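Local coordinates for mitochondrial ubiquitin ligase activator of NFKB 1 (Homo sapiens, PDB 6M2D), which acts as an E3 ubiquitin and SUMO ligase of the mitochondrial outer membrane, its RING domain promoting ubiquitin transfer from a charged E2 enzyme to substrates such as AKT1, at residues Ala6-Val9 / Phe14-Cys17. Residues are numbered along the deposited sequence; the frame is centred on the assembly and turned at random.
With ZN (zinc ion), chain G.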
# COMPACT_ATOMS: atom_id res chain seq x y z
N ALA A 6 -3.33 8.34 -6.02
CA ALA A 6 -1.88 8.34 -5.91
C ALA A 6 -1.43 7.60 -4.66
O ALA A 6 -2.04 7.72 -3.60
CB ALA A 6 -1.33 9.76 -5.91
N CYS A 7 -0.35 6.82 -4.79
CA CYS A 7 0.28 6.18 -3.64
C CYS A 7 0.54 7.19 -2.53
O CYS A 7 1.12 8.25 -2.77
CB CYS A 7 1.59 5.52 -4.07
SG CYS A 7 2.60 4.91 -2.70
N VAL A 8 0.08 6.88 -1.31
CA VAL A 8 0.16 7.84 -0.21
C VAL A 8 1.57 8.01 0.32
O VAL A 8 1.80 8.90 1.15
CB VAL A 8 -0.74 7.45 0.98
CG1 VAL A 8 -2.16 7.18 0.52
CG2 VAL A 8 -0.15 6.26 1.73
N VAL A 9 2.52 7.20 -0.13
CA VAL A 9 3.90 7.24 0.34
C VAL A 9 4.79 8.06 -0.58
O VAL A 9 5.49 8.97 -0.13
CB VAL A 9 4.43 5.80 0.51
CG1 VAL A 9 5.84 5.81 1.10
CG2 VAL A 9 3.47 4.98 1.38
N PHE A 14 0.55 5.28 -9.02
CA PHE A 14 -0.82 4.98 -8.63
C PHE A 14 -0.84 3.86 -7.61
O PHE A 14 0.04 2.99 -7.58
CB PHE A 14 -1.64 4.56 -9.85
CG PHE A 14 -1.75 5.62 -10.91
CD1 PHE A 14 -2.15 6.91 -10.59
CD2 PHE A 14 -1.48 5.32 -12.24
CE1 PHE A 14 -2.27 7.89 -11.57
CE2 PHE A 14 -1.60 6.29 -13.23
CZ PHE A 14 -1.99 7.58 -12.89
N LYS A 15 -1.86 3.88 -6.75
CA LYS A 15 -2.09 2.79 -5.82
C LYS A 15 -2.29 1.48 -6.57
O LYS A 15 -2.98 1.43 -7.59
CB LYS A 15 -3.30 3.09 -4.94
CG LYS A 15 -3.23 4.42 -4.19
CD LYS A 15 -4.55 4.71 -3.48
CE LYS A 15 -4.49 6.02 -2.69
NZ LYS A 15 -5.69 6.22 -1.83
N SER A 16 -1.70 0.42 -6.06
CA SER A 16 -1.71 -0.84 -6.80
C SER A 16 -1.74 -2.07 -5.90
O SER A 16 -1.81 -3.18 -6.42
CB SER A 16 -0.48 -0.89 -7.74
OG SER A 16 0.71 -1.23 -7.04
N CYS A 17 -1.74 -1.90 -4.57
CA CYS A 17 -1.65 -2.99 -3.62
C CYS A 17 -2.84 -2.96 -2.66
O CYS A 17 -3.34 -1.89 -2.30
CB CYS A 17 -0.36 -2.89 -2.78
SG CYS A 17 1.17 -2.95 -3.72
ZN ZN G . 4.66 4.69 -3.87
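Ala-6 and Phe-14 come together through their backbones in a single isolated bridge, with CA of Ala-6 4.5 Å from CA of Phe-14, and Cys-7 and Lys-15 follow as the next facing pair. No hydrogen bond joins the two segments directly; each is instead bonded through its backbone to a residue flanking the other, Cys-7 to Ser-13 and Lys-15 to Ser-5. Both Ala-6 and Phe-14 send CB away from the opposite segment, which leaves Lys-15 as the main side chain in the interface. Its CG stands beside its own backbone N (chi1 -55°), and from there the chain runs out fully extended along the backbone of Ala-6 and Cys-7. CG lies 3.8 Å from N of Cys-7, and further out CE comes within 3.1 Å of the carbonyl O of Ala-6, so that methylenes, not the ammonium group, meet this oxygen. Val-8 reaches the same methylene from its own segment: its CG1 touches CE of Lys-15 at 4.1 Å, the two side chains meeting at a slant. Beyond CE, NZ makes a weak hydrogen bond to the carbonyl O of Lys-4, in the helix 2-5 that leads into Ala-6. Cys-7 turns its sulfur anti to its backbone N (chi1 171°), where SG binds the zinc ion at 2.4 Å. The same SG accepts a hydrogen bond from N of Val-9 (3.4 Å, 158°), an N-H to sulfur bond that would be expected to temper the negative charge of a zinc-bound thiolate. Cys-10, Cys-28 and Cys-31 complete the four-cysteine site. Cys-7 and Cys-10 belong to one Cys-x-x-Cys turn, consistent with a zinc knuckle, and residues 14-17 pack alongside its entry, at one of the two zinc sites of the cross-braced RING finger.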